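Local coordinates for protein putative alpha/beta hydrolase (PDB 4RPC) that is a putative hydrolase of the alpha/beta hydrolase family that probably uses a serine nucleophile, although its substrate is not known, at residues G21-I27 and R48-P54; V70-A74 and S100-M105; E128-A134 and L186-R191; S206-N212 and I233-R239. All blocks are in the same frame, centred on the assembly; numbering follows the deposited sequence.

In the fold
Contacts 1 and 4 lie in the same mostly parallel central sheet, in its two wings, with centres about 23 Å apart. Contact 2 packs helix 70-83 against helix 97-108 beside that sheet, and contact 3 joins helices 130-145 and 179-191, which follow strand 112-119 as a cap would. The four open and close one after another along the chain. Contacts 1 and 2, about 16 Å apart between centres, touch where Ile27 meets Val101. Contacts 2 and 3, also about 16 Å apart, meet at Val70 and Ala188. Contacts 1, 2 and 3 thus touch in succession from sheet to helix layer to probable cap, with the probable nucleophile elbow near contact 2, while contact 4 leads toward the putative acid and histidine.

Contact 1: residues G21-I27 and R48-P54; sequences GPKVLLI and RYCLLIP
Strands 23-27 and 50-54 run parallel, their axes 4.8 Å apart and inclined by 25°, and pair Lys23 with Cys50, Val24 with Leu51 and Leu25 with Leu52. With the helices between them they make a beta-alpha-beta crossover in the central sheet of the alpha/beta hydrolase fold, where strand 88-95 continues the sheet beyond 23-27 and strand 13-17 beyond 50-54. Four backbone hydrogen bonds hold the ladder. In the first of them Cys50 N lies well above the carbonyl plane of Pro22, where the pairing begins.

Before the strands begin, Pro22 O sits at the edge of the Tyr49 ring, and Pro22 CG lies over one face of the Arg48 guanidinium, toward its rim. On the face carrying Val24, chi1 of 176° sets CG2 beside the backbone N, and this methyl meets Tyr49 CD1 at 3.8 Å. Val24 CB touches Leu51 CD1 at 3.9 Å, the two side chains lying alongside and pointing the same way. On the other face, Lys23 CG rests on Leu52 CD1 at 3.8 Å. Leu25 is tightly packed: its chi1 of -123° lies off the usual staggered positions, and CD2 comes within 3.5 Å of Pro54 CD, closer than normal carbon packing. At the C-terminal ends one water donates to both strands, reaching Leu26 O at 2.6 Å and Pro54 O at 2.8 Å.

Contact 2: residues V70-A74 and S100-M105; sequences VEETA and SVAVEM
Glu104 extends from its helix with CG opposite the backbone N (chi1 180°) and then bends at chi2, a course that lays CG against Ala74 CB at 3.3 Å and carries the carboxylate past Glu71. Val70 has chi1 of 171°, which points CG1 at the other helix, where it lies 3.5 Å from Ser100 O and also packs on Glu104 CB. The short segments of the two helices have axes 8.8 Å apart and inclined by 67°, and the small Ala74 stands at their close approach. Besides Glu104, the selenomethionine Met105 covers its methyl, with Met105 CG 3.7 Å from Ala74 CB. Next to it Thr73 CG2 meets Val101 CG2 at 4.0 Å, the side chains crossing at about a right angle, while Thr73 OG1 is bonded to Glu57.

The polar margin is formed by two glutamates. Glu104 OE2 lies 3.5 Å from Glu71 CG, and the like-charged Glu71 OE2 and Glu104 OE1 come within 4.4 Å. Lys197, which forms a salt bridge with Glu71, would be expected to ease that repulsion, and Tyr192 hydrogen-bonds Glu104 OE1. Helix 97-108 starts within the GxSxG sequence, just after Ser96, and Val101 touches residues of this sequence, consistent with the helix that follows the nucleophile elbow in the alpha/beta hydrolase fold.

Contact 3: residues E128-A134 and L186-R191; sequences EMTEQYA and LLAAYR
Helices 130-145 and 179-191 belong to the all-helical insertion between strands 112-119 and 204-210, the place of the cap in alpha/beta hydrolases, and here Thr130, Tyr133 and Ala134 pack on Leu186, Leu187, Tyr190 and Arg191. Their short segments run at 129° to one another. Thr130 has chi1 of -63°, which places CG2 opposite the backbone N and wedges it into the second helix: CG2 lies 3.3 Å from Leu187 O, 3.6 Å from Tyr190 CB and over the centre of the Arg191 guanidinium. Thr130 OG1 turns back to Gly127 O.

One turn on, the Ala134 methyl meets Leu187 CD2 at 3.6 Å and Leu186 CB at 3.8 Å. That same Leu187 methyl is 3.4 Å from Glu131 OE1, whose fellow oxygen OE2 is hydrogen-bonded to Asn135 ND2. The two tyrosines form a T-shaped stack, the edge of Tyr133 directed at the face of Tyr190, with centroids 5.8 Å apart and planes at 75°. Tyr133 CB also lies over that face, a CH-pi contact. Glu128 OE2 and Arg191 NH1 are 4.4 Å apart, too far for a salt bridge. Leu186 lies near the putative triad without touching it, consistent with a cap above an alpha/beta hydrolase active site.

Contact 4: residues S206-N212 and I233-R239; sequences SVLIGGN and IYEFPNR
Ile209 and its neighbours in strand 204-210 pair in parallel with strand 232-236, the outermost strand of the central sheet on this side, the axes of the short segments being 4.8 Å apart and inclined by 16°; with helix 220-226 between them they form a beta-alpha-beta unit of the alpha/beta hydrolase fold. Backbone hydrogen bonds come first. Three join the strands: Tyr234 N to Val207 O, Ile209 N to Tyr234 O and Phe236 N to Ile209 O. Past the strand end Gly211 N bonds Phe236 O at 2.7 Å, and Asn212 N reaches Arg239 O at 2.8 Å from above its carbonyl plane. The chain then passes on to Glu213, which accepts a bond from Gly210 N and is the putative acid of a Ser-His-Glu triad.

Apolar contacts divide between the faces. On one, Leu208 CB meets Phe236 CE2 at 3.9 Å, edge on to the ring, while Leu208 CD2 lies 4.1 Å from Tyr234 CD2; helix 249-259 covers Leu208 and Tyr234. On the other, Ile209 CD1 packs on Ile233 CG2 at 3.9 Å, the side chains crossing obliquely.

Of the polar side chains, Arg239 forms a salt bridge with Glu248 and bonds Asn238 O through NH1. At the opposite end Ser206 CB lies in the plane of the Tyr234 ring, and one water bridges the pair, 2.9 Å from Ser206 OG and 2.7 Å from Tyr234 OH.

Contact 1: residues G21-I27 and R48-P54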
# COMPACT_ATOMS: atom_id res chain seq x y z
N GLY A 21 -10.03 18.25 -9.81
CA GLY A 21 -10.31 16.94 -10.41
C GLY A 21 -10.77 15.87 -9.41
O GLY A 21 -10.74 16.08 -8.22
N PRO A 22 -11.21 14.71 -9.92
CA PRO A 22 -11.58 13.62 -9.02
C PRO A 22 -10.40 13.20 -8.14
O PRO A 22 -9.25 13.19 -8.59
CB PRO A 22 -11.99 12.47 -9.95
CG PRO A 22 -12.32 13.12 -11.28
CD PRO A 22 -11.58 14.44 -11.34
N LYS A 23 -10.69 12.83 -6.89
CA LYS A 23 -9.63 12.58 -5.95
C LYS A 23 -9.16 11.10 -5.95
O LYS A 23 -9.94 10.18 -5.77
CB LYS A 23 -10.07 12.99 -4.56
CG LYS A 23 -9.82 14.45 -4.26
CD LYS A 23 -10.83 15.33 -4.96
CE LYS A 23 -10.81 16.70 -4.32
NZ LYS A 23 -11.21 17.71 -5.31
N VAL A 24 -7.85 10.93 -6.12
CA VAL A 24 -7.21 9.67 -6.11
C VAL A 24 -6.09 9.70 -5.04
O VAL A 24 -5.15 10.51 -5.10
CB VAL A 24 -6.64 9.40 -7.51
CG1 VAL A 24 -5.84 8.11 -7.55
CG2 VAL A 24 -7.78 9.33 -8.55
N LEU A 25 -6.20 8.82 -4.06
CA LEU A 25 -5.20 8.70 -2.95
C LEU A 25 -4.24 7.57 -3.22
O LEU A 25 -4.67 6.47 -3.48
CB LEU A 25 -5.93 8.35 -1.64
CG LEU A 25 -5.87 9.17 -0.38
CD1 LEU A 25 -6.46 8.34 0.75
CD2 LEU A 25 -4.50 9.66 0.03
N LEU A 26 -2.95 7.82 -3.08
CA LEU A 26 -1.94 6.84 -3.32
C LEU A 26 -1.12 6.65 -2.07
O LEU A 26 -0.42 7.61 -1.63
CB LEU A 26 -1.02 7.30 -4.43
CG LEU A 26 -1.68 7.67 -5.73
CD1 LEU A 26 -0.65 8.32 -6.64
CD2 LEU A 26 -2.25 6.46 -6.41
N ILE A 27 -1.21 5.43 -1.49
CA ILE A 27 -0.60 5.12 -0.17
C ILE A 27 0.46 4.09 -0.31
O ILE A 27 0.20 2.96 -0.69
CB ILE A 27 -1.64 4.66 0.88
CG1 ILE A 27 -2.87 5.57 0.89
CG2 ILE A 27 -1.02 4.63 2.27
CD1 ILE A 27 -3.99 5.12 1.84
N ARG A 48 -5.58 15.27 -15.11
CA ARG A 48 -6.99 15.14 -14.88
C ARG A 48 -7.36 14.95 -13.38
O ARG A 48 -8.35 15.49 -12.89
CB ARG A 48 -7.46 13.99 -15.74
CG ARG A 48 -8.70 13.30 -15.25
CD ARG A 48 -9.96 14.12 -15.49
NE ARG A 48 -11.10 13.21 -15.64
CZ ARG A 48 -12.36 13.49 -15.33
NH1 ARG A 48 -12.72 14.69 -14.83
NH2 ARG A 48 -13.28 12.54 -15.50
N TYR A 49 -6.55 14.20 -12.65
CA TYR A 49 -6.88 13.88 -11.28
C TYR A 49 -6.19 14.71 -10.24
O TYR A 49 -5.06 15.17 -10.45
CB TYR A 49 -6.59 12.40 -11.03
CG TYR A 49 -7.44 11.58 -11.96
CD1 TYR A 49 -8.75 11.35 -11.66
CD2 TYR A 49 -6.93 11.13 -13.18
CE1 TYR A 49 -9.56 10.65 -12.51
CE2 TYR A 49 -7.74 10.41 -14.04
CZ TYR A 49 -9.05 10.18 -13.70
OH TYR A 49 -9.90 9.50 -14.53
N CYS A 50 -6.89 14.87 -9.12
CA CYS A 50 -6.29 15.37 -7.92
C CYS A 50 -5.61 14.20 -7.18
O CYS A 50 -6.28 13.36 -6.65
CB CYS A 50 -7.34 15.99 -7.03
SG CYS A 50 -6.57 16.67 -5.55
N LEU A 51 -4.27 14.17 -7.18
CA LEU A 51 -3.51 13.12 -6.55
C LEU A 51 -3.17 13.58 -5.16
O LEU A 51 -2.61 14.65 -4.97
CB LEU A 51 -2.20 12.82 -7.32
CG LEU A 51 -2.26 12.11 -8.69
CD1 LEU A 51 -3.49 11.21 -8.84
CD2 LEU A 51 -2.18 13.07 -9.85
N LEU A 52 -3.50 12.76 -4.20
CA LEU A 52 -3.11 12.99 -2.84
C LEU A 52 -2.22 11.86 -2.34
O LEU A 52 -2.64 10.69 -2.32
CB LEU A 52 -4.39 13.05 -2.01
CG LEU A 52 -5.47 14.01 -2.55
CD1 LEU A 52 -6.85 13.65 -2.01
CD2 LEU A 52 -5.06 15.42 -2.17
N ILE A 53 -1.02 12.18 -1.88
CA ILE A 53 -0.03 11.20 -1.54
C ILE A 53 0.51 11.40 -0.13
O ILE A 53 1.27 12.31 0.12
CB ILE A 53 1.15 11.19 -2.53
CG1 ILE A 53 0.66 11.31 -4.01
CG2 ILE A 53 1.97 9.94 -2.36
CD1 ILE A 53 0.55 12.70 -4.49
N PRO A 54 0.09 10.56 0.82
CA PRO A 54 0.64 10.77 2.15
C PRO A 54 2.07 10.24 2.32
O PRO A 54 2.51 9.39 1.57
CB PRO A 54 -0.31 9.96 3.04
CG PRO A 54 -1.00 9.00 2.13
CD PRO A 54 -1.11 9.73 0.84
O HOH W 1 1.81 7.42 -0.24

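Contact 2: residues V70-A74 and S100-M105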
# COMPACT_ATOMS: atom_id res chain seq x y z
N VAL A 70 -2.16 1.01 12.04
CA VAL A 70 -2.88 1.27 10.85
C VAL A 70 -4.02 2.15 11.22
O VAL A 70 -4.29 3.09 10.49
CB VAL A 70 -3.38 -0.03 10.18
CG1 VAL A 70 -4.34 0.28 9.05
CG2 VAL A 70 -2.24 -0.90 9.72
N GLU A 71 -4.75 1.85 12.31
CA GLU A 71 -5.92 2.68 12.72
C GLU A 71 -5.56 4.18 12.97
O GLU A 71 -6.31 5.11 12.59
CB GLU A 71 -6.59 2.13 14.01
CG GLU A 71 -7.28 0.76 13.85
CD GLU A 71 -6.33 -0.45 13.92
OE1 GLU A 71 -5.09 -0.29 14.02
OE2 GLU A 71 -6.84 -1.58 13.84
N GLU A 72 -4.47 4.41 13.68
CA GLU A 72 -4.11 5.79 13.97
C GLU A 72 -3.62 6.53 12.69
O GLU A 72 -4.00 7.66 12.43
CB GLU A 72 -3.11 5.82 15.09
CG GLU A 72 -3.00 7.20 15.72
CD GLU A 72 -2.31 7.14 17.09
OE1 GLU A 72 -2.76 6.31 17.94
OE2 GLU A 72 -1.34 7.90 17.29
N THR A 73 -2.88 5.84 11.85
CA THR A 73 -2.44 6.42 10.57
C THR A 73 -3.66 6.75 9.68
O THR A 73 -3.81 7.89 9.16
CB THR A 73 -1.43 5.45 9.93
OG1 THR A 73 -0.23 5.51 10.69
CG2 THR A 73 -1.15 5.78 8.48
N ALA A 74 -4.61 5.82 9.59
CA ALA A 74 -5.85 6.06 8.83
C ALA A 74 -6.61 7.25 9.41
O ALA A 74 -6.98 8.17 8.66
CB ALA A 74 -6.72 4.81 8.80
N SER A 100 -3.57 -1.74 3.69
CA SER A 100 -4.25 -1.90 4.97
C SER A 100 -4.74 -0.55 5.42
O SER A 100 -5.83 -0.46 5.92
CB SER A 100 -3.32 -2.47 6.06
OG SER A 100 -2.93 -3.73 5.69
N VAL A 101 -3.95 0.48 5.23
CA VAL A 101 -4.39 1.85 5.53
C VAL A 101 -5.63 2.23 4.64
O VAL A 101 -6.59 2.85 5.11
CB VAL A 101 -3.28 2.85 5.33
CG1 VAL A 101 -3.78 4.29 5.53
CG2 VAL A 101 -2.13 2.56 6.27
N ALA A 102 -5.61 1.84 3.37
CA ALA A 102 -6.73 2.14 2.47
C ALA A 102 -8.02 1.47 2.99
O ALA A 102 -9.04 2.11 3.09
CB ALA A 102 -6.43 1.63 1.08
N VAL A 103 -7.94 0.18 3.35
CA VAL A 103 -9.10 -0.55 3.82
C VAL A 103 -9.62 0.10 5.07
O VAL A 103 -10.80 0.34 5.22
CB VAL A 103 -8.77 -2.03 4.05
CG1 VAL A 103 -9.94 -2.77 4.69
CG2 VAL A 103 -8.44 -2.69 2.74
N GLU A 104 -8.72 0.39 5.98
CA GLU A 104 -9.12 1.04 7.23
C GLU A 104 -9.81 2.37 6.99
O GLU A 104 -10.75 2.76 7.73
CB GLU A 104 -7.91 1.26 8.12
CG GLU A 104 -8.16 1.93 9.44
CD GLU A 104 -8.92 1.08 10.39
OE1 GLU A 104 -8.98 -0.16 10.22
OE2 GLU A 104 -9.49 1.68 11.32
N MSE A 105 -9.33 3.11 6.02
CA MSE A 105 -10.06 4.35 5.66
C MSE A 105 -11.46 4.08 5.15
O MSE A 105 -12.36 4.82 5.45
CB MSE A 105 -9.24 5.16 4.67
CG MSE A 105 -8.20 5.88 5.54
SE MSE A 105 -7.11 6.85 4.27
CE MSE A 105 -8.42 8.35 4.26

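Contact 3: residues E128-A134 and L186-R191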
# COMPACT_ATOMS: atom_id res chain seq x y z
N GLU A 128 1.25 -12.08 18.78
CA GLU A 128 2.59 -12.00 19.36
C GLU A 128 3.75 -12.44 18.44
O GLU A 128 4.87 -12.17 18.79
CB GLU A 128 2.68 -12.72 20.72
CG GLU A 128 1.95 -11.98 21.85
CD GLU A 128 2.62 -10.68 22.27
OE1 GLU A 128 3.83 -10.67 22.64
OE2 GLU A 128 1.93 -9.64 22.27
N MSE A 129 3.49 -13.05 17.26
CA MSE A 129 4.55 -13.25 16.25
C MSE A 129 4.94 -11.96 15.50
O MSE A 129 5.93 -11.92 14.73
CB MSE A 129 4.15 -14.22 15.12
CG MSE A 129 3.65 -15.63 15.37
SE MSE A 129 5.01 -16.83 16.18
CE MSE A 129 6.45 -16.10 15.10
N THR A 130 4.14 -10.90 15.65
CA THR A 130 4.35 -9.63 14.95
C THR A 130 5.80 -9.15 15.08
O THR A 130 6.40 -8.77 14.09
CB THR A 130 3.45 -8.53 15.49
OG1 THR A 130 2.10 -8.86 15.28
CG2 THR A 130 3.69 -7.23 14.79
N GLU A 131 6.35 -9.19 16.28
CA GLU A 131 7.74 -8.70 16.56
C GLU A 131 8.79 -9.45 15.75
O GLU A 131 9.70 -8.87 15.14
CB GLU A 131 8.08 -8.76 18.09
CG GLU A 131 9.47 -8.20 18.51
CD GLU A 131 9.63 -6.67 18.31
OE1 GLU A 131 8.63 -5.92 18.54
OE2 GLU A 131 10.75 -6.18 17.94
N GLN A 132 8.68 -10.75 15.74
CA GLN A 132 9.72 -11.52 15.11
C GLN A 132 9.71 -11.43 13.58
O GLN A 132 10.78 -11.30 12.96
CB GLN A 132 9.64 -12.93 15.60
CG GLN A 132 10.18 -13.11 17.01
CD GLN A 132 10.02 -14.56 17.41
OE1 GLN A 132 10.92 -15.37 17.17
NE2 GLN A 132 8.82 -14.93 17.89
N TYR A 133 8.52 -11.38 12.99
CA TYR A 133 8.39 -11.13 11.57
C TYR A 133 8.78 -9.74 11.22
O TYR A 133 9.43 -9.59 10.23
CB TYR A 133 6.96 -11.29 11.10
CG TYR A 133 6.62 -12.68 10.79
CD1 TYR A 133 6.77 -13.69 11.74
CD2 TYR A 133 6.14 -13.02 9.52
CE1 TYR A 133 6.46 -14.98 11.43
CE2 TYR A 133 5.82 -14.30 9.21
CZ TYR A 133 5.96 -15.28 10.17
OH TYR A 133 5.64 -16.60 9.85
N ALA A 134 8.35 -8.73 11.97
CA ALA A 134 8.79 -7.36 11.65
C ALA A 134 10.32 -7.17 11.60
O ALA A 134 10.84 -6.48 10.71
CB ALA A 134 8.17 -6.33 12.55
N LEU A 186 6.35 -1.80 10.01
CA LEU A 186 6.14 -3.25 9.88
C LEU A 186 5.41 -3.88 11.07
O LEU A 186 4.62 -4.84 10.87
CB LEU A 186 7.45 -3.96 9.67
CG LEU A 186 8.05 -3.67 8.30
CD1 LEU A 186 9.50 -4.10 8.31
CD2 LEU A 186 7.30 -4.32 7.12
N LEU A 187 5.65 -3.37 12.26
CA LEU A 187 4.91 -3.86 13.40
C LEU A 187 3.42 -3.55 13.19
O LEU A 187 2.57 -4.43 13.40
CB LEU A 187 5.43 -3.29 14.73
CG LEU A 187 6.85 -3.65 15.14
CD1 LEU A 187 7.38 -2.68 16.15
CD2 LEU A 187 6.91 -5.08 15.71
N ALA A 188 3.15 -2.33 12.73
CA ALA A 188 1.78 -1.88 12.43
C ALA A 188 1.21 -2.75 11.37
O ALA A 188 0.12 -3.25 11.54
CB ALA A 188 1.70 -0.40 12.03
N ALA A 189 1.93 -2.93 10.28
CA ALA A 189 1.47 -3.83 9.21
C ALA A 189 1.08 -5.22 9.71
O ALA A 189 -0.03 -5.66 9.49
CB ALA A 189 2.50 -3.93 8.14
N TYR A 190 1.98 -5.89 10.44
CA TYR A 190 1.77 -7.23 10.90
C TYR A 190 0.75 -7.37 12.04
O TYR A 190 0.18 -8.39 12.17
CB TYR A 190 3.11 -7.87 11.33
CG TYR A 190 3.93 -8.27 10.15
CD1 TYR A 190 3.37 -9.03 9.13
CD2 TYR A 190 5.24 -7.90 10.04
CE1 TYR A 190 4.12 -9.41 8.02
CE2 TYR A 190 6.00 -8.24 8.94
CZ TYR A 190 5.44 -8.99 7.93
OH TYR A 190 6.19 -9.38 6.87
N ARG A 191 0.54 -6.34 12.84
CA ARG A 191 -0.46 -6.34 13.90
C ARG A 191 -1.89 -6.21 13.39
O ARG A 191 -2.80 -6.77 13.98
CB ARG A 191 -0.21 -5.16 14.85
CG ARG A 191 -0.94 -5.24 16.16
CD ARG A 191 -0.16 -5.93 17.24
NE ARG A 191 1.17 -5.33 17.42
CZ ARG A 191 2.16 -5.89 18.13
NH1 ARG A 191 1.96 -7.07 18.74
NH2 ARG A 191 3.36 -5.25 18.20

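Contact 4: residues S206-N212 and I233-R239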
# COMPACT_ATOMS: atom_id res chain seq x y z
N SER A 206 -11.09 -3.65 -5.84
CA SER A 206 -10.31 -4.32 -6.84
C SER A 206 -8.96 -4.73 -6.21
O SER A 206 -8.27 -3.89 -5.58
CB SER A 206 -10.12 -3.37 -8.00
OG SER A 206 -11.37 -2.73 -8.32
N VAL A 207 -8.59 -5.99 -6.40
CA VAL A 207 -7.33 -6.54 -5.93
C VAL A 207 -6.34 -6.81 -7.09
O VAL A 207 -6.65 -7.58 -8.05
CB VAL A 207 -7.61 -7.88 -5.25
CG1 VAL A 207 -6.43 -8.31 -4.36
CG2 VAL A 207 -8.86 -7.78 -4.41
N LEU A 208 -5.16 -6.21 -7.01
CA LEU A 208 -4.08 -6.51 -7.93
C LEU A 208 -3.20 -7.61 -7.31
O LEU A 208 -2.77 -7.52 -6.15
CB LEU A 208 -3.27 -5.29 -8.30
CG LEU A 208 -3.97 -3.94 -8.35
CD1 LEU A 208 -3.31 -3.03 -9.37
CD2 LEU A 208 -5.46 -3.94 -8.55
N ILE A 209 -2.98 -8.65 -8.09
CA ILE A 209 -2.22 -9.82 -7.68
C ILE A 209 -1.14 -10.12 -8.73
O ILE A 209 -1.44 -10.20 -9.91
CB ILE A 209 -3.17 -11.06 -7.57
CG1 ILE A 209 -4.28 -10.82 -6.52
CG2 ILE A 209 -2.35 -12.31 -7.23
CD1 ILE A 209 -5.36 -11.87 -6.49
N GLY A 210 0.11 -10.24 -8.29
CA GLY A 210 1.19 -10.74 -9.12
C GLY A 210 1.12 -12.25 -9.16
O GLY A 210 1.10 -12.91 -8.12
N GLY A 211 1.14 -12.81 -10.37
CA GLY A 211 1.08 -14.26 -10.54
C GLY A 211 2.19 -15.07 -9.91
O GLY A 211 2.05 -16.24 -9.71
N ASN A 212 3.34 -14.48 -9.64
CA ASN A 212 4.40 -15.22 -8.95
C ASN A 212 4.29 -15.22 -7.45
O ASN A 212 5.01 -15.97 -6.78
CB ASN A 212 5.77 -14.69 -9.35
CG ASN A 212 6.12 -15.01 -10.77
OD1 ASN A 212 5.44 -15.83 -11.41
ND2 ASN A 212 7.19 -14.40 -11.27
N ILE A 233 -10.88 -8.82 -9.61
CA ILE A 233 -9.48 -9.27 -9.49
C ILE A 233 -8.70 -9.01 -10.75
O ILE A 233 -9.10 -9.40 -11.83
CB ILE A 233 -9.33 -10.81 -9.25
CG1 ILE A 233 -9.87 -11.26 -7.88
CG2 ILE A 233 -7.85 -11.20 -9.38
CD1 ILE A 233 -11.36 -11.17 -7.73
N TYR A 234 -7.51 -8.44 -10.58
CA TYR A 234 -6.61 -8.14 -11.69
C TYR A 234 -5.32 -8.92 -11.48
O TYR A 234 -4.61 -8.66 -10.54
CB TYR A 234 -6.39 -6.64 -11.77
CG TYR A 234 -7.67 -5.90 -12.04
CD1 TYR A 234 -8.16 -5.78 -13.35
CD2 TYR A 234 -8.44 -5.35 -11.00
CE1 TYR A 234 -9.32 -5.09 -13.61
CE2 TYR A 234 -9.60 -4.68 -11.26
CZ TYR A 234 -10.03 -4.56 -12.57
OH TYR A 234 -11.18 -3.91 -12.85
N GLU A 235 -5.05 -9.89 -12.37
CA GLU A 235 -3.93 -10.81 -12.27
C GLU A 235 -2.83 -10.26 -13.18
O GLU A 235 -3.12 -9.89 -14.29
CB GLU A 235 -4.36 -12.21 -12.73
CG GLU A 235 -5.84 -12.55 -12.49
CD GLU A 235 -6.12 -14.00 -12.03
OE1 GLU A 235 -5.82 -14.98 -12.78
OE2 GLU A 235 -6.68 -14.14 -10.91
N PHE A 236 -1.58 -10.20 -12.73
CA PHE A 236 -0.47 -9.79 -13.61
C PHE A 236 0.51 -10.93 -13.63
O PHE A 236 1.05 -11.30 -12.57
CB PHE A 236 0.16 -8.49 -13.09
CG PHE A 236 -0.77 -7.33 -13.12
CD1 PHE A 236 -0.91 -6.56 -14.26
CD2 PHE A 236 -1.55 -7.01 -12.01
CE1 PHE A 236 -1.79 -5.47 -14.31
CE2 PHE A 236 -2.42 -5.92 -12.04
CZ PHE A 236 -2.55 -5.15 -13.19
N PRO A 237 0.70 -11.56 -14.82
CA PRO A 237 1.46 -12.81 -14.86
C PRO A 237 2.94 -12.53 -14.72
O PRO A 237 3.40 -11.43 -15.09
CB PRO A 237 1.17 -13.37 -16.26
CG PRO A 237 0.82 -12.16 -17.10
CD PRO A 237 0.35 -11.06 -16.16
N ASN A 238 3.66 -13.53 -14.19
CA ASN A 238 5.09 -13.46 -13.95
C ASN A 238 5.50 -12.23 -13.21
O ASN A 238 6.58 -11.69 -13.49
CB ASN A 238 5.89 -13.49 -15.23
CG ASN A 238 5.69 -14.72 -15.96
OD1 ASN A 238 5.84 -15.78 -15.38
ND2 ASN A 238 5.29 -14.63 -17.23
N ARG A 239 4.65 -11.80 -12.28
CA ARG A 239 4.95 -10.62 -11.48
C ARG A 239 4.91 -10.98 -9.98
O ARG A 239 4.05 -11.75 -9.54
CB ARG A 239 4.02 -9.45 -11.82
CG ARG A 239 4.10 -8.92 -13.27
CD ARG A 239 5.49 -8.35 -13.55
NE ARG A 239 5.62 -7.83 -14.90
CZ ARG A 239 6.07 -8.53 -15.94
NH1 ARG A 239 6.48 -9.79 -15.81
NH2 ARG A 239 6.14 -7.94 -17.12
O HOH W 2 -12.66 -2.89 -10.86